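PDB 3UOE: dehydrogenase from Sinorhizobium meliloti, which is probably an oxidoreductase of the LDH2/MDH2 (malate/L-lactate dehydrogenase) family, its particular substrate not being established. Local coordinates for residues A[45-50]-A[87-92]; A[100-105]-A[132-137]; A[53-58]-A[144-149]. One frame throughout, in Å; residues are numbered along the deposited sequence.

Contacts 1 and 3 use two parts of helix 46-61, and contact 2 is the strand pairing of the beta-alpha-beta unit 99-137. Contact 1 joins the helix start to the loop leading into strand 91-96, a neighbour of strand 99-105 in the mixed sheet; its centre lies about 14 Å from that of contact 2, and Thr88 OG1 is 2.5 Å from Glu105 OE1. Contact 3 has its centre about 15 Å from that of contact 1. Along the chain contact 1 closes before contact 2 opens, contact 2 is nested inside the loop closed by contact 3, and contacts 1 and 3 cross. One helix is thus tied at its start to the sheet edge and further along to helix 144-152, which follows strand 129-137.

Contact 1: residues A[45-50]-A[87-92]; sequences PADSAR and TTRGNG
Asp47 OD2 is gripped by both terminal nitrogens of Arg89: NH1 reaches it at 2.8 Å and NH2 at 3.0 Å, each with the oxygen close to the guanidinium plane. Arg89 NH2 also donates to Asp47 OD1, at 3.1 Å and with an N-H...O angle of 159°, the straightest of the three bonds. The carboxylate thus meets the guanidinium end-on, in a salt bridge whose two flat groups are only 25° from coplanar. Both carboxylate oxygens are approached on their syn sides, although NH1 stands somewhat out of the carboxylate plane. The torsions bring the groups together from opposite directions: the Arg89 chain runs extended from CG to NE, while Asp47 CG sits between its own backbone N and carbonyl carbon (chi1 60°).

Pro45 occupies the N-cap position of helix 46-61, so Asp47 belongs to the first turn, where a negative side chain is probably favoured by the helix dipole. The bridge fastens this turn to the loop that enters strand 91-96, at the surface of the protein.

Ser48 OG lies over one face of the Arg89 guanidinium, 3.3 Å above its plane and offset toward the rim, while Pro45 CB approaches obliquely, 3.8 Å from Arg89 NH2. A leucine in place of Arg89 would probably leave the Asp47 carboxylate without its positive mate and the first helical turn less firmly tied to the loop. Beside the bridge, Pro45 CD packs 4.1 Å from Thr87 CA. Helix 109-127 flanks the contact, Val111 touching both Ser48 and Arg89, and Asp115 meets Arg89 as well. Just before the arginine, Thr88 OG1 accepts from Gly90 N in an ST turn and is also hydrogen-bonded to Glu105.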
ATOM      1  N   PRO A  45      12.982 -19.823 -24.200  1.00  5.99           N
ATOM      2  CA  PRO A  45      13.557 -18.952 -25.239  1.00  8.15           C
ATOM      3  C   PRO A  45      14.666 -18.080 -24.643  1.00  7.53           C
ATOM      4  O   PRO A  45      14.580 -17.708 -23.468  1.00  5.76           O
ATOM      5  CB  PRO A  45      12.370 -18.076 -25.671  1.00  6.84           C
ATOM      6  CG  PRO A  45      11.149 -18.803 -25.216  1.00  6.95           C
ATOM      7  CD  PRO A  45      11.543 -19.578 -23.996  1.00  5.72           C
ATOM      8  N   ALA A  46      15.688 -17.768 -25.437  1.00  8.28           N
ATOM      9  CA  ALA A  46      16.871 -17.044 -24.934  1.00  8.84           C
ATOM     10  C   ALA A  46      16.551 -15.681 -24.308  1.00  7.24           C
ATOM     11  O   ALA A  46      17.148 -15.300 -23.298  1.00  7.54           O
ATOM     12  CB  ALA A  46      17.929 -16.908 -26.028  1.00  4.95           C
ATOM     13  N   ASP A  47      15.616 -14.943 -24.894  1.00  6.84           N
ATOM     14  CA  ASP A  47      15.254 -13.638 -24.340  1.00  8.13           C
ATOM     15  C   ASP A  47      14.583 -13.822 -22.982  1.00  7.76           C
ATOM     16  O   ASP A  47      14.880 -13.109 -22.023  1.00  7.57           O
ATOM     17  CB  ASP A  47      14.337 -12.856 -25.294  1.00  7.97           C
ATOM     18  CG  ASP A  47      13.028 -13.578 -25.578  1.00  9.19           C
ATOM     19  OD1 ASP A  47      13.044 -14.814 -25.738  1.00  9.99           O
ATOM     20  OD2 ASP A  47      11.976 -12.913 -25.648  1.00 12.23           O
ATOM     21  N   SER A  48      13.683 -14.792 -22.911  1.00  7.14           N
ATOM     22  CA  SER A  48      13.006 -15.113 -21.660  1.00  8.52           C
ATOM     23  C   SER A  48      13.957 -15.699 -20.613  1.00  8.03           C
ATOM     24  O   SER A  48      13.833 -15.400 -19.420  1.00  6.00           O
ATOM     25  CB  SER A  48      11.832 -16.058 -21.913  1.00  6.69           C
ATOM     26  OG  SER A  48      10.819 -15.387 -22.637  1.00 11.00           O
ATOM     27  N   ALA A  49      14.904 -16.525 -21.054  1.00  6.09           N
ATOM     28  CA  ALA A  49      15.874 -17.102 -20.128  1.00  6.63           C
ATOM     29  C   ALA A  49      16.697 -15.992 -19.476  1.00  6.33           C
ATOM     30  O   ALA A  49      16.943 -16.002 -18.277  1.00  7.05           O
ATOM     31  CB  ALA A  49      16.790 -18.108 -20.846  1.00  6.34           C
ATOM     32  N   ARG A  50      17.112 -15.032 -20.291  1.00  8.38           N
ATOM     33  CA  ARG A  50      17.920 -13.906 -19.843  1.00  9.56           C
ATOM     34  C   ARG A  50      17.148 -13.084 -18.813  1.00  8.25           C
ATOM     35  O   ARG A  50      17.708 -12.650 -17.811  1.00  7.67           O
ATOM     36  CB  ARG A  50      18.305 -13.042 -21.052  1.00 10.73           C
ATOM     37  CG  ARG A  50      19.081 -11.789 -20.732  1.00 13.05           C
ATOM     38  CD  ARG A  50      20.308 -12.098 -19.879  1.00 17.81           C
ATOM     39  NE  ARG A  50      21.083 -10.893 -19.610  1.00 23.20           N
ATOM     40  CZ  ARG A  50      22.111 -10.482 -20.348  1.00 26.32           C
ATOM     41  NH1 ARG A  50      22.509 -11.192 -21.403  1.00 23.34           N
ATOM     42  NH2 ARG A  50      22.748  -9.366 -20.021  1.00 23.68           N
ATOM     43  N   THR A  87       7.625 -21.584 -22.615  1.00  6.68           N
ATOM     44  CA  THR A  87       7.555 -20.682 -23.768  1.00  8.13           C
ATOM     45  C   THR A  87       6.453 -19.633 -23.690  1.00  9.76           C
ATOM     46  O   THR A  87       6.572 -18.568 -24.287  1.00  9.72           O
ATOM     47  CB  THR A  87       7.319 -21.449 -25.081  1.00  7.94           C
ATOM     48  OG1 THR A  87       6.143 -22.258 -24.940  1.00  7.91           O
ATOM     49  CG2 THR A  87       8.516 -22.320 -25.425  1.00  6.04           C
ATOM     50  N   THR A  88       5.366 -19.936 -22.994  1.00  7.70           N
ATOM     51  CA  THR A  88       4.251 -19.010 -22.983  1.00  8.34           C
ATOM     52  C   THR A  88       4.658 -17.668 -22.379  1.00  7.98           C
ATOM     53  O   THR A  88       5.522 -17.589 -21.505  1.00  6.78           O
ATOM     54  CB  THR A  88       3.022 -19.581 -22.247  1.00  9.68           C
ATOM     55  OG1 THR A  88       1.904 -18.698 -22.426  1.00  8.28           O
ATOM     56  CG2 THR A  88       3.309 -19.732 -20.760  1.00  8.88           C
ATOM     57  N   ARG A  89       4.039 -16.613 -22.881  1.00  9.00           N
ATOM     58  CA  ARG A  89       4.230 -15.274 -22.341  1.00 10.76           C
ATOM     59  C   ARG A  89       2.910 -14.798 -21.742  1.00  8.73           C
ATOM     60  O   ARG A  89       2.706 -13.611 -21.510  1.00 10.32           O
ATOM     61  CB  ARG A  89       4.751 -14.332 -23.440  1.00 11.83           C
ATOM     62  CG  ARG A  89       6.172 -14.715 -23.880  1.00 13.75           C
ATOM     63  CD  ARG A  89       6.577 -14.175 -25.235  1.00 17.83           C
ATOM     64  NE  ARG A  89       7.750 -14.888 -25.759  1.00 20.83           N
ATOM     65  CZ  ARG A  89       9.001 -14.437 -25.677  1.00 21.28           C
ATOM     66  NH1 ARG A  89       9.237 -13.265 -25.092  1.00 21.81           N
ATOM     67  NH2 ARG A  89      10.013 -15.149 -26.180  1.00 11.55           N
ATOM     68  N   GLY A  90       2.019 -15.749 -21.486  1.00  7.61           N
ATOM     69  CA  GLY A  90       0.709 -15.451 -20.938  1.00 10.11           C
ATOM     70  C   GLY A  90      -0.299 -15.072 -22.014  1.00 11.14           C
ATOM     71  O   GLY A  90       0.070 -14.765 -23.145  1.00 13.11           O
ATOM     72  N   ASN A  91      -1.576 -15.109 -21.660  1.00 11.39           N
ATOM     73  CA  ASN A  91      -2.641 -14.705 -22.566  1.00 13.28           C
ATOM     74  C   ASN A  91      -3.578 -13.676 -21.933  1.00 12.75           C
ATOM     75  O   ASN A  91      -4.345 -14.004 -21.027  1.00 11.06           O
ATOM     76  CB  ASN A  91      -3.457 -15.912 -23.016  1.00 12.42           C
ATOM     77  CG  ASN A  91      -4.599 -15.520 -23.937  1.00 15.85           C
ATOM     78  OD1 ASN A  91      -4.493 -14.549 -24.683  1.00 16.34           O
ATOM     79  ND2 ASN A  91      -5.695 -16.272 -23.888  1.00 21.90           N
ATOM     80  N   GLY A  92      -3.523 -12.441 -22.424  1.00 12.82           N
ATOM     81  CA  GLY A  92      -4.324 -11.362 -21.876  1.00 10.27           C
ATOM     82  C   GLY A  92      -5.607 -11.075 -22.634  1.00 15.40           C
ATOM     83  O   GLY A  92      -5.653 -11.154 -23.865  1.00 15.73           O
TER

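Contact 2: residues A[100-105]-A[132-137]; sequences LSVDGE and AAIRNA
Ala132 lies beside Leu100 in a parallel pairing, their CB atoms 4.1 Å apart, and its CA-H leans on Leu100 O. Ala133 carries the ladder on: its N donates to Leu100 O at 2.8 Å, and its O receives Val102 N. Ile134 returns to the face of Ala132, where its CG1 packs 4.0 Å from Val102 CB; helix 109-127, the crossover of this beta-alpha-beta unit, covers that face with Thr120, Val112 and Met113.

Arg135 N bonds to Val102 O, and Arg135 O takes Gly104 N at 2.7 Å. From a chi1 of 69° the Arg135 side chain extends over the other face of the sheet and lays its guanidinium against Asp103 CB, which stands 3.7 Å above the plane near its rim. Asp103 OD2 probably feels the charge of Arg135 NH2, but no N-H of the arginine points at it.

At Asn136 the chain turns a corner, and ND2 donates in its own amide plane to the syn lone pair of Asp103 OD1 (3.2 Å). The same oxygen receives Glu105 N from above the carboxylate plane, closing an Asx turn. A CB on Gly104 would run into the carbonyl oxygens of Asn136 and Arg135 as well as Ala137 CB. Two N-H groups converge on one carboxylate oxygen, probably favouring the ionised form of Asp103 and tying the Asn136 corner to the Asx turn.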
ATOM      1  N   LEU A 100      -6.961  -5.444 -17.875  1.00  6.57           N
ATOM      2  CA  LEU A 100      -6.421  -6.602 -18.580  1.00  7.53           C
ATOM      3  C   LEU A 100      -6.422  -7.814 -17.652  1.00  8.71           C
ATOM      4  O   LEU A 100      -5.767  -7.815 -16.608  1.00  6.19           O
ATOM      5  CB  LEU A 100      -4.985  -6.329 -19.028  1.00  7.38           C
ATOM      6  CG  LEU A 100      -4.404  -6.864 -20.343  1.00 11.46           C
ATOM      7  CD1 LEU A 100      -3.011  -7.440 -20.083  1.00  8.92           C
ATOM      8  CD2 LEU A 100      -5.273  -7.885 -21.041  1.00  9.43           C
ATOM      9  N   SER A 101      -7.160  -8.844 -18.042  1.00  7.85           N
ATOM     10  CA  SER A 101      -7.153 -10.113 -17.333  1.00  7.80           C
ATOM     11  C   SER A 101      -6.163 -11.067 -17.990  1.00  7.88           C
ATOM     12  O   SER A 101      -6.273 -11.358 -19.180  1.00  9.86           O
ATOM     13  CB  SER A 101      -8.549 -10.728 -17.359  1.00  7.15           C
ATOM     14  OG  SER A 101      -8.539 -11.982 -16.719  1.00 11.21           O
ATOM     15  N   VAL A 102      -5.198 -11.556 -17.223  1.00  6.89           N
ATOM     16  CA  VAL A 102      -4.151 -12.399 -17.790  1.00  6.55           C
ATOM     17  C   VAL A 102      -4.177 -13.793 -17.195  1.00  6.18           C
ATOM     18  O   VAL A 102      -4.095 -13.970 -15.982  1.00  6.08           O
ATOM     19  CB  VAL A 102      -2.719 -11.796 -17.589  1.00  6.65           C
ATOM     20  CG1 VAL A 102      -1.660 -12.678 -18.248  1.00  5.27           C
ATOM     21  CG2 VAL A 102      -2.641 -10.394 -18.141  1.00  6.53           C
ATOM     22  N   ASP A 103      -4.310 -14.784 -18.063  1.00  6.72           N
ATOM     23  CA  ASP A 103      -4.044 -16.164 -17.692  1.00  7.36           C
ATOM     24  C   ASP A 103      -2.569 -16.438 -17.980  1.00  6.98           C
ATOM     25  O   ASP A 103      -2.145 -16.402 -19.133  1.00  6.54           O
ATOM     26  CB  ASP A 103      -4.933 -17.108 -18.503  1.00  7.22           C
ATOM     27  CG  ASP A 103      -4.657 -18.569 -18.209  1.00  8.40           C
ATOM     28  OD1 ASP A 103      -3.671 -18.873 -17.503  1.00  7.77           O
ATOM     29  OD2 ASP A 103      -5.436 -19.421 -18.686  1.00 13.62           O
ATOM     30  N   GLY A 104      -1.791 -16.699 -16.930  1.00  7.29           N
ATOM     31  CA  GLY A 104      -0.355 -16.910 -17.060  1.00  5.67           C
ATOM     32  C   GLY A 104       0.036 -18.168 -17.817  1.00  6.36           C
ATOM     33  O   GLY A 104       1.171 -18.282 -18.298  1.00  6.35           O
ATOM     34  N   GLU A 105      -0.898 -19.111 -17.931  1.00  5.54           N
ATOM     35  CA  GLU A 105      -0.651 -20.375 -18.628  1.00  6.75           C
ATOM     36  C   GLU A 105       0.559 -21.103 -18.055  1.00  7.48           C
ATOM     37  O   GLU A 105       1.297 -21.766 -18.784  1.00  7.31           O
ATOM     38  CB  GLU A 105      -0.480 -20.156 -20.146  1.00  7.74           C
ATOM     39  CG  GLU A 105      -1.757 -19.663 -20.862  1.00  8.55           C
ATOM     40  CD  GLU A 105      -1.544 -19.301 -22.337  1.00 14.93           C
ATOM     41  OE1 GLU A 105      -0.437 -19.539 -22.879  1.00 15.29           O
ATOM     42  OE2 GLU A 105      -2.492 -18.769 -22.963  1.00 21.30           O
ATOM     43  N   ALA A 132      -3.356  -4.757 -14.942  1.00  5.15           N
ATOM     44  CA  ALA A 132      -3.298  -6.142 -15.362  1.00  6.62           C
ATOM     45  C   ALA A 132      -3.362  -7.064 -14.136  1.00  6.84           C
ATOM     46  O   ALA A 132      -2.589  -6.920 -13.173  1.00  6.23           O
ATOM     47  CB  ALA A 132      -2.036  -6.405 -16.193  1.00  7.66           C
ATOM     48  N   ALA A 133      -4.313  -7.991 -14.169  1.00  5.48           N
ATOM     49  CA  ALA A 133      -4.528  -8.916 -13.071  1.00  5.61           C
ATOM     50  C   ALA A 133      -4.185 -10.319 -13.541  1.00  6.16           C
ATOM     51  O   ALA A 133      -4.880 -10.889 -14.386  1.00  6.01           O
ATOM     52  CB  ALA A 133      -5.971  -8.840 -12.584  1.00  4.96           C
ATOM     53  N   ILE A 134      -3.114 -10.867 -12.974  1.00  6.60           N
ATOM     54  CA  ILE A 134      -2.515 -12.115 -13.438  1.00  5.78           C
ATOM     55  C   ILE A 134      -2.810 -13.283 -12.515  1.00  6.37           C
ATOM     56  O   ILE A 134      -2.701 -13.167 -11.296  1.00  6.14           O
ATOM     57  CB  ILE A 134      -0.968 -11.986 -13.525  1.00  7.96           C
ATOM     58  CG1 ILE A 134      -0.564 -10.807 -14.414  1.00  6.58           C
ATOM     59  CG2 ILE A 134      -0.339 -13.286 -14.007  1.00  5.14           C
ATOM     60  CD1 ILE A 134       0.822 -10.273 -14.101  1.00  6.41           C
ATOM     61  N   ARG A 135      -3.171 -14.414 -13.110  1.00  5.90           N
ATOM     62  CA  ARG A 135      -3.340 -15.662 -12.383  1.00  5.52           C
ATOM     63  C   ARG A 135      -2.530 -16.726 -13.110  1.00  5.62           C
ATOM     64  O   ARG A 135      -2.049 -16.488 -14.216  1.00  5.84           O
ATOM     65  CB  ARG A 135      -4.819 -16.069 -12.321  1.00  4.94           C
ATOM     66  CG  ARG A 135      -5.409 -16.482 -13.666  1.00  5.86           C
ATOM     67  CD  ARG A 135      -6.933 -16.499 -13.633  1.00  5.92           C
ATOM     68  NE  ARG A 135      -7.511 -16.991 -14.880  1.00  8.03           N
ATOM     69  CZ  ARG A 135      -7.793 -16.231 -15.940  1.00  9.59           C
ATOM     70  NH1 ARG A 135      -7.550 -14.922 -15.921  1.00  8.18           N
ATOM     71  NH2 ARG A 135      -8.312 -16.784 -17.032  1.00 12.34           N
ATOM     72  N   ASN A 136      -2.367 -17.887 -12.484  1.00  7.05           N
ATOM     73  CA  ASN A 136      -1.739 -19.032 -13.135  1.00  6.20           C
ATOM     74  C   ASN A 136      -0.371 -18.690 -13.728  1.00  5.80           C
ATOM     75  O   ASN A 136      -0.037 -19.113 -14.841  1.00  5.95           O
ATOM     76  CB  ASN A 136      -2.681 -19.599 -14.208  1.00  6.38           C
ATOM     77  CG  ASN A 136      -2.328 -21.025 -14.620  1.00  7.41           C
ATOM     78  OD1 ASN A 136      -1.763 -21.793 -13.845  1.00  5.90           O
ATOM     79  ND2 ASN A 136      -2.679 -21.385 -15.851  1.00  7.74           N
ATOM     80  N   ALA A 137       0.408 -17.913 -12.976  1.00  5.42           N
ATOM     81  CA  ALA A 137       1.808 -17.636 -13.302  1.00  5.14           C
ATOM     82  C   ALA A 137       2.714 -18.030 -12.136  1.00  5.36           C
ATOM     83  O   ALA A 137       2.283 -18.046 -10.994  1.00  5.30           O
ATOM     84  CB  ALA A 137       2.003 -16.163 -13.644  1.00  3.65           C
TER

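Contact 3: residues A[53-58]-A[144-149]; sequences ANLLLE and AYYAEA
Leu55 sets its CD2 methyl squarely over the Tyr145 ring, 3.5 Å from the centroid and 8° off the ring normal, a CH-pi contact. Its other methyl, CD1, lies 3.5 Å from Tyr145 CB, so both branches lie on one face of the tyrosine, CD2 over the ring centre and CD1 beside CB and CG. The Leu55 chi1 of -104° departs from the usual staggered values, and this turn carries both methyls to the tyrosine even though the CA-CB bond does not aim at the facing helix.

Tyr145 CG is anti to the backbone N, which projects the ring from helix 144-152 across to helix 46-61. With one face beneath the leucine, the ring meets Glu58 at its edge: Glu58 CG lies near the ring plane, 3.9 Å from Tyr145 CE2. The glutamate chain is bent, turning its carboxylate away to salt bridges with Arg62 and Arg333, so that it is the CG methylene that meets the ring. At the far end of the tyrosine, Asn54 CB lies 4.0 Å from Tyr145 OH, oblique to the ring.

Tyr146 crosses Leu55 at about a right angle. Its hydroxyl oxygen reaches 3.7 Å from Leu55 CG, while the polar need of that oxygen is met by a hydrogen bond with Met140 O. Leu55 thus touches both successive tyrosines, sitting in the corner between them, and the contact is held by apolar packing.

The two helical segments cross at 104° with their axes 11.1 Å apart, a gap bridged by these long side chains. Helix 109-127 adds Pro110 against Leu55 and Tyr146, with Met113 and Met117 also on Tyr146, while helix 28-41 packs on Ala53 and Leu57 of helix 46-61.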
ATOM      1  N   ALA A  53      16.697 -14.860 -15.548  1.00  9.05           N
ATOM      2  CA  ALA A  53      17.996 -14.844 -14.882  1.00  7.27           C
ATOM      3  C   ALA A  53      18.306 -13.456 -14.304  1.00  7.89           C
ATOM      4  O   ALA A  53      18.824 -13.342 -13.195  1.00  7.60           O
ATOM      5  CB  ALA A  53      19.090 -15.295 -15.839  1.00  8.38           C
ATOM      6  N   ASN A  54      17.980 -12.406 -15.056  1.00 10.80           N
ATOM      7  CA  ASN A  54      18.203 -11.029 -14.602  1.00  9.38           C
ATOM      8  C   ASN A  54      17.435 -10.725 -13.322  1.00  8.56           C
ATOM      9  O   ASN A  54      17.948 -10.058 -12.425  1.00  7.88           O
ATOM     10  CB  ASN A  54      17.823 -10.016 -15.690  1.00  9.75           C
ATOM     11  CG  ASN A  54      18.841  -9.950 -16.823  1.00 13.71           C
ATOM     12  OD1 ASN A  54      19.948 -10.484 -16.717  1.00 18.06           O
ATOM     13  ND2 ASN A  54      18.468  -9.285 -17.914  1.00 15.24           N
ATOM     14  N   LEU A  55      16.205 -11.223 -13.234  1.00  7.28           N
ATOM     15  CA  LEU A  55      15.425 -11.074 -12.005  1.00  8.06           C
ATOM     16  C   LEU A  55      16.164 -11.558 -10.757  1.00  8.65           C
ATOM     17  O   LEU A  55      16.177 -10.881  -9.728  1.00  7.08           O
ATOM     18  CB  LEU A  55      14.082 -11.803 -12.112  1.00  7.26           C
ATOM     19  CG  LEU A  55      12.883 -10.884 -12.345  1.00 10.27           C
ATOM     20  CD1 LEU A  55      12.707  -9.920 -11.159  1.00  6.16           C
ATOM     21  CD2 LEU A  55      13.025 -10.123 -13.665  1.00  6.79           C
ATOM     22  N   LEU A  56      16.762 -12.739 -10.858  1.00  7.36           N
ATOM     23  CA  LEU A  56      17.428 -13.368  -9.727  1.00  7.76           C
ATOM     24  C   LEU A  56      18.785 -12.716  -9.460  1.00  8.50           C
ATOM     25  O   LEU A  56      19.159 -12.495  -8.320  1.00  7.61           O
ATOM     26  CB  LEU A  56      17.582 -14.874  -9.981  1.00  7.01           C
ATOM     27  CG  LEU A  56      16.276 -15.638 -10.261  1.00  7.98           C
ATOM     28  CD1 LEU A  56      16.516 -17.148 -10.310  1.00  8.47           C
ATOM     29  CD2 LEU A  56      15.177 -15.321  -9.221  1.00  7.52           C
ATOM     30  N   LEU A  57      19.509 -12.392 -10.525  1.00 10.02           N
ATOM     31  CA  LEU A  57      20.802 -11.716 -10.396  1.00 10.18           C
ATOM     32  C   LEU A  57      20.669 -10.309  -9.802  1.00 10.08           C
ATOM     33  O   LEU A  57      21.496  -9.889  -8.983  1.00  9.33           O
ATOM     34  CB  LEU A  57      21.511 -11.665 -11.751  1.00 10.10           C
ATOM     35  CG  LEU A  57      22.562 -12.752 -11.993  1.00 18.99           C
ATOM     36  CD1 LEU A  57      23.855 -12.379 -11.292  1.00 18.35           C
ATOM     37  CD2 LEU A  57      22.088 -14.131 -11.541  1.00 12.00           C
ATOM     38  N   GLU A  58      19.629  -9.585 -10.215  1.00  7.58           N
ATOM     39  CA  GLU A  58      19.386  -8.258  -9.669  1.00  9.20           C
ATOM     40  C   GLU A  58      19.085  -8.349  -8.176  1.00  9.45           C
ATOM     41  O   GLU A  58      19.547  -7.525  -7.393  1.00 10.69           O
ATOM     42  CB  GLU A  58      18.248  -7.547 -10.411  1.00 10.27           C
ATOM     43  CG  GLU A  58      18.604  -7.047 -11.814  1.00  9.00           C
ATOM     44  CD  GLU A  58      19.722  -6.001 -11.826  1.00 12.84           C
ATOM     45  OE1 GLU A  58      19.847  -5.212 -10.871  1.00 11.94           O
ATOM     46  OE2 GLU A  58      20.485  -5.965 -12.809  1.00 15.49           O
ATOM     47  N   ALA A 144      10.586  -5.042  -7.097  1.00  7.11           N
ATOM     48  CA  ALA A 144      11.244  -3.773  -7.399  1.00  7.20           C
ATOM     49  C   ALA A 144      11.659  -3.719  -8.872  1.00  8.65           C
ATOM     50  O   ALA A 144      11.676  -2.647  -9.488  1.00  9.53           O
ATOM     51  CB  ALA A 144      12.465  -3.552  -6.478  1.00  7.30           C
ATOM     52  N   TYR A 145      11.981  -4.883  -9.432  1.00  8.39           N
ATOM     53  CA  TYR A 145      12.427  -4.976 -10.818  1.00  7.22           C
ATOM     54  C   TYR A 145      11.384  -4.359 -11.760  1.00  8.79           C
ATOM     55  O   TYR A 145      11.722  -3.582 -12.654  1.00  8.07           O
ATOM     56  CB  TYR A 145      12.685  -6.440 -11.195  1.00  7.19           C
ATOM     57  CG  TYR A 145      13.331  -6.625 -12.558  1.00  7.99           C
ATOM     58  CD1 TYR A 145      12.565  -6.617 -13.720  1.00  8.68           C
ATOM     59  CD2 TYR A 145      14.704  -6.802 -12.678  1.00  7.60           C
ATOM     60  CE1 TYR A 145      13.149  -6.774 -14.973  1.00  9.49           C
ATOM     61  CE2 TYR A 145      15.302  -6.963 -13.921  1.00  9.55           C
ATOM     62  CZ  TYR A 145      14.521  -6.947 -15.065  1.00 12.11           C
ATOM     63  OH  TYR A 145      15.112  -7.111 -16.299  1.00 14.88           O
ATOM     64  N   TYR A 146      10.121  -4.718 -11.542  1.00  7.08           N
ATOM     65  CA  TYR A 146       9.017  -4.249 -12.368  1.00  6.77           C
ATOM     66  C   TYR A 146       8.687  -2.792 -12.055  1.00  7.68           C
ATOM     67  O   TYR A 146       8.533  -1.985 -12.971  1.00  9.05           O
ATOM     68  CB  TYR A 146       7.790  -5.150 -12.183  1.00  6.33           C
ATOM     69  CG  TYR A 146       8.144  -6.623 -12.209  1.00  7.29           C
ATOM     70  CD1 TYR A 146       8.553  -7.246 -13.395  1.00  7.99           C
ATOM     71  CD2 TYR A 146       8.102  -7.385 -11.048  1.00  6.27           C
ATOM     72  CE1 TYR A 146       8.903  -8.600 -13.424  1.00  6.56           C
ATOM     73  CE2 TYR A 146       8.437  -8.734 -11.061  1.00  7.00           C
ATOM     74  CZ  TYR A 146       8.839  -9.338 -12.248  1.00  8.26           C
ATOM     75  OH  TYR A 146       9.166 -10.675 -12.249  1.00  7.30           O
ATOM     76  N   ALA A 147       8.596  -2.451 -10.771  1.00  7.07           N
ATOM     77  CA  ALA A 147       8.368  -1.058 -10.368  1.00  9.43           C
ATOM     78  C   ALA A 147       9.410  -0.134 -10.995  1.00  9.16           C
ATOM     79  O   ALA A 147       9.093   0.959 -11.465  1.00  9.42           O
ATOM     80  CB  ALA A 147       8.383  -0.918  -8.838  1.00  6.88           C
ATOM     81  N   GLU A 148      10.657  -0.585 -11.003  1.00  8.68           N
ATOM     82  CA  GLU A 148      11.741   0.217 -11.543  1.00 10.19           C
ATOM     83  C   GLU A 148      11.612   0.362 -13.050  1.00 10.20           C
ATOM     84  O   GLU A 148      11.867   1.435 -13.592  1.00  9.36           O
ATOM     85  CB  GLU A 148      13.090  -0.408 -11.195  1.00 12.32           C
ATOM     86  CG  GLU A 148      14.288   0.420 -11.620  1.00 16.81           C
ATOM     87  CD  GLU A 148      15.597  -0.216 -11.199  1.00 27.62           C
ATOM     88  OE1 GLU A 148      15.987  -1.237 -11.806  1.00 28.48           O
ATOM     89  OE2 GLU A 148      16.229   0.301 -10.254  1.00 37.86           O
ATOM     90  N   ALA A 149      11.224  -0.724 -13.720  1.00  9.01           N
ATOM     91  CA  ALA A 149      11.088  -0.718 -15.165  1.00  7.93           C
ATOM     92  C   ALA A 149      10.013   0.287 -15.573  1.00 11.61           C
ATOM     93  O   ALA A 149      10.173   1.034 -16.537  1.00 12.13           O
ATOM     94  CB  ALA A 149      10.740  -2.098 -15.670  1.00  8.24           C
TER